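Local coordinates for protein malonyl CoA reductase (malonate semialdehyde-forming) (Sulfolobus tokodaii, PDB 2EP5) that probably reduces malonyl-CoA to malonate semialdehyde with NADPH, as a member of the aspartate-semialdehyde dehydrogenase family, at residues E127-L132 against K345-I350; P278-Q283 against T337-E342. One frame throughout, in Å; residues are numbered along the deposited sequence.

Contact 1 (E127-L132 against K345-I350)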
loop_
_atom_site.group_PDB
_atom_site.type_symbol
_atom_site.label_atom_id
_atom_site.label_comp_id
_atom_site.label_asym_id
_atom_site.label_seq_id
_atom_site.Cartn_x
_atom_site.Cartn_y
_atom_site.Cartn_z
ATOM N N GLU A 127 11.708 16.423 36.685
ATOM C CA GLU A 127 12.513 16.554 37.896
ATOM C C GLU A 127 13.947 16.071 37.687
ATOM O O GLU A 127 14.872 16.523 38.373
ATOM C CB GLU A 127 11.885 15.758 39.050
ATOM C CG GLU A 127 10.458 16.155 39.390
ATOM C CD GLU A 127 9.436 15.096 38.983
ATOM O OE1 GLU A 127 9.434 14.670 37.803
ATOM O OE2 GLU A 127 8.628 14.695 39.853
ATOM N N HIS A 128 14.138 15.154 36.746
ATOM C CA HIS A 128 15.469 14.634 36.490
ATOM C C HIS A 128 16.446 15.700 36.015
ATOM O O HIS A 128 17.657 15.484 36.043
ATOM C CB HIS A 128 15.406 13.478 35.490
ATOM C CG HIS A 128 14.765 12.240 36.042
ATOM N ND1 HIS A 128 14.768 11.036 35.370
ATOM C CD2 HIS A 128 14.115 12.018 37.209
ATOM C CE1 HIS A 128 14.155 10.124 36.103
ATOM N NE2 HIS A 128 13.749 10.693 37.224
ATOM N N LEU A 129 15.927 16.851 35.587
ATOM C CA LEU A 129 16.780 17.949 35.121
ATOM C C LEU A 129 17.737 18.437 36.215
ATOM O O LEU A 129 18.726 19.115 35.937
ATOM C CB LEU A 129 15.924 19.121 34.625
ATOM C CG LEU A 129 15.296 18.938 33.241
ATOM C CD1 LEU A 129 14.290 20.048 32.959
ATOM C CD2 LEU A 129 16.399 18.925 32.193
ATOM N N GLU A 130 17.435 18.088 37.459
ATOM C CA GLU A 130 18.281 18.487 38.573
ATOM C C GLU A 130 19.694 17.948 38.387
ATOM O O GLU A 130 20.639 18.451 38.999
ATOM C CB GLU A 130 17.706 17.977 39.895
ATOM C CG GLU A 130 16.333 18.525 40.222
ATOM C CD GLU A 130 16.151 18.754 41.708
ATOM O OE1 GLU A 130 16.908 19.577 42.267
ATOM O OE2 GLU A 130 15.262 18.116 42.317
ATOM N N LEU A 131 19.835 16.926 37.548
ATOM C CA LEU A 131 21.147 16.343 37.289
ATOM C C LEU A 131 22.061 17.401 36.715
ATOM O O LEU A 131 23.280 17.294 36.819
ATOM C CB LEU A 131 21.060 15.188 36.289
ATOM C CG LEU A 131 20.681 13.790 36.774
ATOM C CD1 LEU A 131 20.718 12.824 35.587
ATOM C CD2 LEU A 131 21.648 13.328 37.859
ATOM N N LEU A 132 21.470 18.421 36.103
ATOM C CA LEU A 132 22.250 19.485 35.491
ATOM C C LEU A 132 23.077 20.275 36.497
ATOM O O LEU A 132 24.071 20.899 36.133
ATOM C CB LEU A 132 21.329 20.432 34.712
ATOM C CG LEU A 132 20.699 19.844 33.446
ATOM C CD1 LEU A 132 19.808 20.886 32.765
ATOM C CD2 LEU A 132 21.798 19.374 32.508
ATOM N N LYS A 345 13.303 26.520 30.582
ATOM C CA LYS A 345 13.147 27.958 30.767
ATOM C C LYS A 345 12.255 28.174 31.992
ATOM O O LYS A 345 12.553 28.995 32.858
ATOM C CB LYS A 345 12.512 28.592 29.523
ATOM C CG LYS A 345 12.212 30.084 29.652
ATOM C CD LYS A 345 13.477 30.903 29.861
ATOM C CE LYS A 345 13.158 32.387 30.051
ATOM N NZ LYS A 345 14.388 33.220 30.209
ATOM N N GLU A 346 11.168 27.413 32.059
ATOM C CA GLU A 346 10.222 27.490 33.169
ATOM C C GLU A 346 10.881 27.219 34.526
ATOM O O GLU A 346 10.504 27.813 35.536
ATOM C CB GLU A 346 9.085 26.489 32.939
ATOM C CG GLU A 346 8.068 26.378 34.071
ATOM C CD GLU A 346 7.364 27.686 34.345
ATOM O OE1 GLU A 346 7.190 28.473 33.388
ATOM O OE2 GLU A 346 6.975 27.925 35.510
ATOM N N LEU A 347 11.865 26.326 34.551
ATOM C CA LEU A 347 12.540 25.981 35.796
ATOM C C LEU A 347 13.793 26.807 36.094
ATOM O O LEU A 347 14.411 26.650 37.150
ATOM C CB LEU A 347 12.879 24.488 35.804
ATOM C CG LEU A 347 11.656 23.575 35.723
ATOM C CD1 LEU A 347 12.072 22.109 35.810
ATOM C CD2 LEU A 347 10.704 23.928 36.858
ATOM N N GLY A 348 14.178 27.682 35.172
ATOM C CA GLY A 348 15.348 28.508 35.414
ATOM C C GLY A 348 16.690 27.986 34.936
ATOM O O GLY A 348 17.710 28.635 35.158
ATOM N N TYR A 349 16.723 26.816 34.309
ATOM C CA TYR A 349 17.988 26.314 33.792
ATOM C C TYR A 349 18.236 27.095 32.513
ATOM O O TYR A 349 19.364 27.195 32.040
ATOM C CB TYR A 349 17.907 24.826 33.464
ATOM C CG TYR A 349 17.536 23.949 34.631
ATOM C CD1 TYR A 349 16.203 23.748 34.985
ATOM C CD2 TYR A 349 18.519 23.312 35.380
ATOM C CE1 TYR A 349 15.858 22.926 36.058
ATOM C CE2 TYR A 349 18.188 22.489 36.455
ATOM C CZ TYR A 349 16.860 22.298 36.789
ATOM O OH TYR A 349 16.536 21.477 37.843
ATOM N N ILE A 350 17.146 27.640 31.970
ATOM C CA ILE A 350 17.140 28.438 30.744
ATOM C C ILE A 350 17.696 27.725 29.509
ATOM O O ILE A 350 18.918 27.772 29.277
ATOM C CB ILE A 350 17.873 29.774 30.965
ATOM C CG1 ILE A 350 17.310 30.451 32.213
ATOM C CG2 ILE A 350 17.669 30.699 29.776
ATOM C CD1 ILE A 350 15.802 30.561 32.226
ATOM O OXT ILE A 350 16.889 27.107 28.785
#
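Tyr349 lays one face of its ring against Leu129, whose CB sits 4.0 Å from Tyr349 CZ. The backbone of the 3-10 turn comes in as well: Tyr349 CE2 lies 3.5 Å from Leu129 O, an oxygen already engaged by Leu132 N within the turn. Leu132 approaches the ring obliquely, Leu132 CD1 lying 3.8 Å from Tyr349 CD2, while the hydroxyl end lies against the backbone of Glu130, with Tyr349 OH 3.5 Å from Glu130 N but not hydrogen-bonded to it. Tyr349 CG is anti to its own carbonyl carbon (chi1 -59°), which directs the ring toward residues 127-132. Leu347 adds a smaller touch, its CD1 meeting CD1 of Leu129 at 4.2 Å as the two side chains cross at about a right angle. Gly348, between Leu347 and Tyr349, has a positive phi (91°) that suits glycine and makes the Schellman motif that ends the helix. Replacing Tyr349 by an alanine would remove the ring that covers Leu129 CB and Leu132 CD1, and would probably open a gap between tail and turn. With no hydrogen bond or salt bridge between the segments, the contact depends on apolar surface and shape, and tyrosine pairs a broad ring with a polar tip.

Contact 2 (P278-Q283 against T337-E342)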
loop_
_atom_site.group_PDB
_atom_site.type_symbol
_atom_site.label_atom_id
_atom_site.label_comp_id
_atom_site.label_asym_id
_atom_site.label_seq_id
_atom_site.Cartn_x
_atom_site.Cartn_y
_atom_site.Cartn_z
ATOM N N PRO A 278 3.607 26.250 25.853
ATOM C CA PRO A 278 3.187 26.270 24.447
ATOM C C PRO A 278 3.121 24.947 23.697
ATOM O O PRO A 278 2.221 24.746 22.881
ATOM C CB PRO A 278 4.163 27.262 23.798
ATOM C CG PRO A 278 5.319 27.323 24.749
ATOM C CD PRO A 278 4.654 27.259 26.087
ATOM N N THR A 279 4.057 24.044 23.971
ATOM C CA THR A 279 4.078 22.762 23.281
ATOM C C THR A 279 3.472 21.599 24.081
ATOM O O THR A 279 3.444 20.460 23.607
ATOM C CB THR A 279 5.514 22.423 22.862
ATOM O OG1 THR A 279 6.030 23.506 22.080
ATOM C CG2 THR A 279 5.562 21.139 22.025
ATOM N N ALA A 280 2.974 21.891 25.280
ATOM C CA ALA A 280 2.362 20.865 26.122
ATOM C C ALA A 280 0.884 20.656 25.787
ATOM O O ALA A 280 0.102 21.604 25.788
ATOM C CB ALA A 280 2.496 21.244 27.584
ATOM N N PRO A 281 0.477 19.410 25.506
ATOM C CA PRO A 281 -0.935 19.160 25.184
ATOM C C PRO A 281 -1.773 19.272 26.460
ATOM O O PRO A 281 -1.241 19.098 27.555
ATOM C CB PRO A 281 -0.910 17.739 24.634
ATOM C CG PRO A 281 0.145 17.094 25.477
ATOM C CD PRO A 281 1.248 18.153 25.516
ATOM N N LYS A 282 -3.066 19.565 26.326
ATOM C CA LYS A 282 -3.939 19.682 27.495
ATOM C C LYS A 282 -4.086 18.345 28.229
ATOM O O LYS A 282 -4.157 18.309 29.458
ATOM C CB LYS A 282 -5.326 20.185 27.092
ATOM C CG LYS A 282 -5.574 21.671 27.297
ATOM C CD LYS A 282 -4.939 22.518 26.208
ATOM C CE LYS A 282 -5.521 23.938 26.201
ATOM N NZ LYS A 282 -6.998 23.946 25.934
ATOM N N GLN A 283 -4.157 17.252 27.471
ATOM C CA GLN A 283 -4.279 15.913 28.053
ATOM C C GLN A 283 -3.260 15.020 27.343
ATOM O O GLN A 283 -3.537 14.482 26.273
ATOM C CB GLN A 283 -5.696 15.358 27.851
ATOM C CG GLN A 283 -6.018 14.203 28.793
ATOM C CD GLN A 283 -7.390 13.581 28.557
ATOM O OE1 GLN A 283 -8.403 14.284 28.472
ATOM N NE2 GLN A 283 -7.429 12.255 28.466
ATOM N N THR A 337 11.534 17.594 22.339
ATOM C CA THR A 337 12.772 18.351 22.451
ATOM C C THR A 337 12.414 19.810 22.725
ATOM O O THR A 337 12.975 20.454 23.610
ATOM C CB THR A 337 13.590 18.284 21.154
ATOM O OG1 THR A 337 13.994 16.935 20.918
ATOM C CG2 THR A 337 14.831 19.173 21.252
ATOM N N ILE A 338 11.463 20.321 21.954
ATOM C CA ILE A 338 11.021 21.699 22.097
ATOM C C ILE A 338 10.337 21.872 23.451
ATOM O O ILE A 338 10.516 22.892 24.124
ATOM C CB ILE A 338 10.057 22.071 20.931
ATOM C CG1 ILE A 338 10.848 22.126 19.617
ATOM C CG2 ILE A 338 9.362 23.397 21.205
ATOM C CD1 ILE A 338 9.981 22.243 18.371
ATOM N N LEU A 339 9.567 20.866 23.856
ATOM C CA LEU A 339 8.862 20.919 25.134
ATOM C C LEU A 339 9.884 20.874 26.269
ATOM O O LEU A 339 9.685 21.471 27.332
ATOM C CB LEU A 339 7.897 19.732 25.276
ATOM C CG LEU A 339 6.560 19.966 25.994
ATOM C CD1 LEU A 339 6.183 18.712 26.758
ATOM C CD2 LEU A 339 6.635 21.136 26.947
ATOM N N THR A 340 10.980 20.155 26.044
ATOM C CA THR A 340 12.021 20.048 27.053
ATOM C C THR A 340 12.645 21.414 27.270
ATOM O O THR A 340 12.908 21.803 28.406
ATOM C CB THR A 340 13.106 19.027 26.642
ATOM O OG1 THR A 340 12.513 17.726 26.528
ATOM C CG2 THR A 340 14.218 18.973 27.690
ATOM N N VAL A 341 12.871 22.150 26.181
ATOM C CA VAL A 341 13.447 23.489 26.295
ATOM C C VAL A 341 12.475 24.407 27.048
ATOM O O VAL A 341 12.889 25.176 27.920
ATOM C CB VAL A 341 13.753 24.130 24.907
ATOM C CG1 VAL A 341 14.359 25.511 25.106
ATOM C CG2 VAL A 341 14.715 23.256 24.116
ATOM N N GLU A 342 11.188 24.317 26.726
ATOM C CA GLU A 342 10.202 25.159 27.408
ATOM C C GLU A 342 10.257 24.917 28.921
ATOM O O GLU A 342 10.260 25.862 29.713
ATOM C CB GLU A 342 8.790 24.876 26.881
ATOM C CG GLU A 342 8.702 24.844 25.360
ATOM C CD GLU A 342 7.275 24.747 24.836
ATOM O OE1 GLU A 342 6.401 24.201 25.540
ATOM O OE2 GLU A 342 7.030 25.206 23.704
#
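Glu342 and Thr279 join the C-terminal helix 334-347 to the loop that leads into strand 285-287, the outermost strand, within this chain, of the mixed sheet of the dimerisation domain. From CB, the Glu342 chain starts with CG anti to its carbonyl carbon and then runs extended (chi2 -172°), which carries the carboxylate out to the loop. There CD lies 3.3 Å from Thr279 OG1, and the two oxygens divide the work. OE1 accepts the backbone N-H of Thr279 at 2.8 Å through its syn lone pair, at an N-H...O angle of 159°. OE2 takes the hydroxyl OG1 of the same threonine, although its modelled place is less certain, and Pro278 comes to the carboxylate from the opposite direction. A glutamate probably suits this buried position because one carboxylate can accept from both backbone and side chain of a single residue, though the bond to the backbone N is the surer; His27 and Tyr29 also pack on it. One helical turn earlier Leu339 takes over, its CG near Thr279 O and its CD2 4.2 Å from CB of the small Ala280. Beside the hydroxyl, the branch methyl CG2 of Ile338 comes within 3.4 Å of Thr279 OG1.

How the contacts relate
Both contacts draw on helix 334-347: contact 2 uses its middle and contact 1 its last turn with the tail beyond, so that their centres lie about 14 Å apart. Along the chain the order is 127-132, 278-283, 337-342, 345-350, which nests contact 2 inside the loop closed by contact 1. The other partners differ in origin. Residues 127-132 belong to the NAD-binding domain and lead into helix 132-140, whereas 278-283 precede strand 285-287 in the dimerisation domain. The C-terminal helix therefore touches elements of both domains, joining the end of the chain to each, away from the predicted active-site residues Cys151 and His244.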